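Local coordinates for protein probable mannosyltransferase KTR4 (Saccharomyces cerevisiae, PDB 5A07) that is a probable mannosyltransferase with a GT-A type fold, here with guanosine-5'-diphosphate and a manganese ion bound, at residues I119-S122 with I123-E127; E77-L80 with L81-I84. One frame throughout, in Å; residues are numbered along the deposited sequence.

Interaction 1: I119-S122 with I123-E127; sequences IISS and IQQLE
In helix 116-131, the helix of the beta-alpha-beta unit 105-110/116-131/138-142, I119 meets I123 and I120 meets Q124 one turn further along. Between the isoleucines the branches touch at CG1 of I119 and CD1 of I123, 4.0 Å apart. CG1 of I123 stands beside its backbone N (chi1 -69°), which brings it to 3.2 Å from the carbonyl O of I119. That same O accepts the N-H of I123 (N to O 2.9 Å, 162° at the hydrogen). On the more exposed flank the extended chain of Q124 brings its amide end against a methyl of I120, with I120 CG2 to Q124 CD at 3.8 Å. Three further i to i+4 bonds continue the helix: Q124 N to I120 O at 2.9 Å, Q125 N to S121 O at 3.2 Å and L126 N to S122 O at 3.0 Å. The buried hydroxyl OG of S122 is hydrogen-bonded to the backbone of E232 and V235, tying the helix to the chain around metal ligand E232. I119, I120 and I123 all pack on I154 of helix 148-156, while I119 and L126 reach strand 105-110 and I123 touches Y138 and F140 of strand 138-142.

Interaction 2: E77-L80 with L81-I84; sequences EEFL and LQEI
E77 meets L81 both through its carbonyl and through its side chain, at the end of helix 65-80. Its O accepts the N-H of L81 (N to O 2.8 Å, 159° at the hydrogen), a last i to i+4 bond. With E77 CG anti to the backbone N (chi1 178°), the extended chain crosses L81, and E77 CG comes within 3.4 Å of L81 CD1. The carboxylate carbon CD of E77 is 3.8 Å from the same methyl, L81 CD1. E78 adds its carbonyl O, 3.7 Å from Q82 CB. At F79 the pattern shortens: F79 O takes the N-H of Q82 (N to O 3.1 Å), the donor standing above the carbonyl plane. Q82 OE1 approaches the F79 ring obliquely, 4.3 Å from F79 CD2, and is hydrogen-bonded to R375 NH2, which also bonds F79 O. A water 2.7 Å from both L80 O and Q82 O can donate to either, though it has more acceptors in reach than protons; L80 O also accepts a bond from OG1 of T389. Backbone hydrogen bonds between I84 and T389 fasten the loop a few residues further on. The change from an i to i+4 bond to an i to i+3 bond, followed by the extended backbone of Q82, is typical of a helix C-terminus unwinding through a final tight turn.

Interaction 2 precedes interaction 1 along the chain: helix 65-80 ends there, and the loop after it leads to strand 105-110, from which the chain passes into helix 116-131. Their centres lie 27 Å apart and their nearest atoms about 16 Å apart, so the two do not touch. Interaction 1 is near the ligands without touching them, the side chain of I119 about 6 Å from guanosine-5'-diphosphate and that of S122 about 9 Å from the manganese ion. This is consistent with a second-shell place, since S122 OG is bonded to the backbone O of the metal ligand E232. Interaction 2, with half of its touching residues exposed, is a surface contact.

Interaction 1: I119-S122 with I123-E127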
loop_
_atom_site.group_PDB
_atom_site.type_symbol
_atom_site.label_atom_id
_atom_site.label_comp_id
_atom_site.label_asym_id
_atom_site.label_seq_id
_atom_site.Cartn_x
_atom_site.Cartn_y
_atom_site.Cartn_z
ATOM N N ILE B 119 9.890 11.717 -11.334
ATOM C CA ILE B 119 9.030 12.267 -10.289
ATOM C C ILE B 119 8.315 13.474 -10.738
ATOM O O ILE B 119 7.127 13.669 -10.383
ATOM C CB ILE B 119 9.759 12.463 -8.919
ATOM C CG1 ILE B 119 8.732 12.497 -7.789
ATOM C CG2 ILE B 119 10.633 13.728 -8.896
ATOM C CD1 ILE B 119 7.925 11.251 -7.521
ATOM N N ILE B 120 8.934 14.307 -11.571
ATOM C CA ILE B 120 8.195 15.404 -12.163
ATOM C C ILE B 120 6.930 14.952 -12.929
ATOM O O ILE B 120 5.848 15.577 -12.854
ATOM C CB ILE B 120 9.142 16.262 -13.052
ATOM C CG1 ILE B 120 9.989 17.175 -12.146
ATOM C CG2 ILE B 120 8.307 17.126 -14.026
ATOM C CD1 ILE B 120 11.080 17.926 -12.920
ATOM N N SER B 121 7.108 13.913 -13.704
ATOM C CA SER B 121 6.017 13.324 -14.514
ATOM C C SER B 121 4.822 12.928 -13.574
ATOM O O SER B 121 3.646 13.332 -13.791
ATOM C CB SER B 121 6.589 12.094 -15.215
ATOM O OG SER B 121 5.567 11.534 -15.969
ATOM N N SER B 122 5.170 12.298 -12.474
ATOM C CA SER B 122 4.164 11.901 -11.469
ATOM C C SER B 122 3.502 13.095 -10.851
ATOM O O SER B 122 2.277 13.118 -10.722
ATOM C CB SER B 122 4.794 11.022 -10.375
ATOM O OG SER B 122 5.390 9.863 -10.879
ATOM N N ILE B 123 4.272 14.095 -10.479
ATOM C CA ILE B 123 3.747 15.288 -9.850
ATOM C C ILE B 123 2.805 16.028 -10.772
ATOM O O ILE B 123 1.746 16.460 -10.384
ATOM C CB ILE B 123 4.892 16.161 -9.391
ATOM C CG1 ILE B 123 5.634 15.509 -8.220
ATOM C CG2 ILE B 123 4.379 17.476 -9.007
ATOM C CD1 ILE B 123 7.033 16.106 -8.007
ATOM N N GLN B 124 3.169 16.129 -12.046
ATOM C CA GLN B 124 2.327 16.861 -12.996
ATOM C C GLN B 124 0.945 16.192 -13.165
ATOM O O GLN B 124 -0.098 16.852 -13.238
ATOM C CB GLN B 124 3.042 16.954 -14.363
ATOM C CG GLN B 124 4.183 17.979 -14.292
ATOM C CD GLN B 124 4.963 18.077 -15.581
ATOM O OE1 GLN B 124 5.140 17.072 -16.217
ATOM N NE2 GLN B 124 5.532 19.233 -15.873
ATOM N N GLN B 125 0.948 14.912 -13.238
ATOM C CA GLN B 125 -0.300 14.187 -13.266
ATOM C C GLN B 125 -1.128 14.276 -11.996
ATOM O O GLN B 125 -2.392 14.404 -12.059
ATOM C CB GLN B 125 0.005 12.744 -13.629
ATOM C CG GLN B 125 0.429 12.766 -15.094
ATOM C CD GLN B 125 0.650 11.419 -15.530
ATOM O OE1 GLN B 125 1.791 10.976 -15.488
ATOM N NE2 GLN B 125 -0.396 10.688 -15.689
ATOM N N LEU B 126 -0.473 14.235 -10.842
ATOM C CA LEU B 126 -1.216 14.349 -9.565
ATOM C C LEU B 126 -1.771 15.767 -9.458
ATOM O O LEU B 126 -2.897 15.971 -8.953
ATOM C CB LEU B 126 -0.306 14.063 -8.362
ATOM C CG LEU B 126 -0.925 14.260 -6.992
ATOM C CD1 LEU B 126 -2.042 13.302 -6.846
ATOM C CD2 LEU B 126 0.177 14.038 -5.943
ATOM N N GLU B 127 -1.013 16.762 -9.899
ATOM C CA GLU B 127 -1.524 18.154 -9.846
ATOM C C GLU B 127 -2.772 18.299 -10.778
ATOM O O GLU B 127 -3.812 18.859 -10.394
ATOM C CB GLU B 127 -0.445 19.126 -10.303
ATOM C CG GLU B 127 0.616 19.436 -9.247
ATOM C CD GLU B 127 0.120 20.359 -8.138
ATOM O OE1 GLU B 127 -0.558 21.356 -8.481
ATOM O OE2 GLU B 127 0.432 20.136 -6.938
#

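Interaction 2: E77-L80 with L81-I84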
loop_
_atom_site.group_PDB
_atom_site.type_symbol
_atom_site.label_atom_id
_atom_site.label_comp_id
_atom_site.label_asym_id
_atom_site.label_seq_id
_atom_site.Cartn_x
_atom_site.Cartn_y
_atom_site.Cartn_z
ATOM N N GLU B 77 -14.177 -7.723 -12.684
ATOM C CA GLU B 77 -14.764 -7.060 -13.799
ATOM C C GLU B 77 -16.120 -6.425 -13.509
ATOM O O GLU B 77 -16.398 -5.316 -13.958
ATOM C CB GLU B 77 -14.860 -8.037 -14.972
ATOM C CG GLU B 77 -15.521 -7.447 -16.190
ATOM C CD GLU B 77 -15.654 -8.449 -17.383
ATOM O OE1 GLU B 77 -14.641 -8.751 -18.058
ATOM O OE2 GLU B 77 -16.796 -8.863 -17.694
ATOM N N GLU B 78 -16.944 -7.120 -12.744
ATOM C CA GLU B 78 -18.226 -6.557 -12.365
ATOM C C GLU B 78 -18.062 -5.300 -11.599
ATOM O O GLU B 78 -18.904 -4.393 -11.677
ATOM C CB GLU B 78 -19.022 -7.570 -11.527
ATOM C CG GLU B 78 -19.581 -8.678 -12.427
ATOM C CD GLU B 78 -20.096 -9.946 -11.686
ATOM O OE1 GLU B 78 -19.894 -10.117 -10.468
ATOM O OE2 GLU B 78 -20.639 -10.838 -12.386
ATOM N N PHE B 79 -16.992 -5.198 -10.809
ATOM C CA PHE B 79 -16.795 -3.929 -10.146
ATOM C C PHE B 79 -16.212 -2.865 -11.054
ATOM O O PHE B 79 -16.657 -1.725 -11.061
ATOM C CB PHE B 79 -15.973 -4.098 -8.841
ATOM C CG PHE B 79 -16.827 -4.486 -7.664
ATOM C CD1 PHE B 79 -17.436 -5.708 -7.634
ATOM C CD2 PHE B 79 -17.050 -3.616 -6.612
ATOM C CE1 PHE B 79 -18.323 -6.049 -6.621
ATOM C CE2 PHE B 79 -17.863 -3.970 -5.542
ATOM C CZ PHE B 79 -18.508 -5.194 -5.569
ATOM N N LEU B 80 -15.168 -3.223 -11.784
ATOM C CA LEU B 80 -14.458 -2.236 -12.608
ATOM C C LEU B 80 -15.298 -1.719 -13.759
ATOM O O LEU B 80 -15.155 -0.536 -14.136
ATOM C CB LEU B 80 -13.143 -2.792 -13.091
ATOM C CG LEU B 80 -11.942 -2.563 -12.203
ATOM C CD1 LEU B 80 -11.488 -1.094 -12.193
ATOM C CD2 LEU B 80 -12.177 -2.999 -10.753
ATOM N N LEU B 81 -16.226 -2.524 -14.261
ATOM C CA LEU B 81 -17.178 -2.074 -15.299
ATOM C C LEU B 81 -18.391 -1.434 -14.782
ATOM O O LEU B 81 -19.147 -0.861 -15.543
ATOM C CB LEU B 81 -17.542 -3.180 -16.313
ATOM C CG LEU B 81 -16.382 -3.880 -16.978
ATOM C CD1 LEU B 81 -16.937 -4.927 -17.958
ATOM C CD2 LEU B 81 -15.423 -2.919 -17.658
ATOM N N GLN B 82 -18.539 -1.294 -13.474
ATOM C CA GLN B 82 -19.698 -0.509 -12.919
ATOM C C GLN B 82 -19.399 0.966 -13.083
ATOM O O GLN B 82 -18.295 1.440 -12.764
ATOM C CB GLN B 82 -19.840 -0.866 -11.434
ATOM C CG GLN B 82 -20.876 -0.135 -10.608
ATOM C CD GLN B 82 -20.777 -0.513 -9.075
ATOM O OE1 GLN B 82 -20.155 -1.514 -8.645
ATOM N NE2 GLN B 82 -21.347 0.341 -8.257
ATOM N N GLU B 83 -20.377 1.725 -13.557
ATOM C CA GLU B 83 -20.237 3.175 -13.648
ATOM C C GLU B 83 -20.153 3.784 -12.252
ATOM O O GLU B 83 -21.054 3.598 -11.461
ATOM C CB GLU B 83 -21.442 3.806 -14.369
ATOM C CG GLU B 83 -21.441 3.399 -15.815
ATOM C CD GLU B 83 -22.723 3.859 -16.538
ATOM O OE1 GLU B 83 -23.456 4.701 -16.028
ATOM O OE2 GLU B 83 -22.993 3.354 -17.596
ATOM N N ILE B 84 -19.082 4.487 -11.952
ATOM C CA ILE B 84 -18.963 5.217 -10.703
ATOM C C ILE B 84 -18.509 6.641 -10.964
ATOM O O ILE B 84 -18.111 6.987 -12.070
ATOM C CB ILE B 84 -17.948 4.529 -9.752
ATOM C CG1 ILE B 84 -16.528 4.610 -10.335
ATOM C CG2 ILE B 84 -18.318 3.092 -9.530
ATOM C CD1 ILE B 84 -15.452 4.107 -9.374
HETATM O O HOH W 1 -15.644 1.322 -12.179
#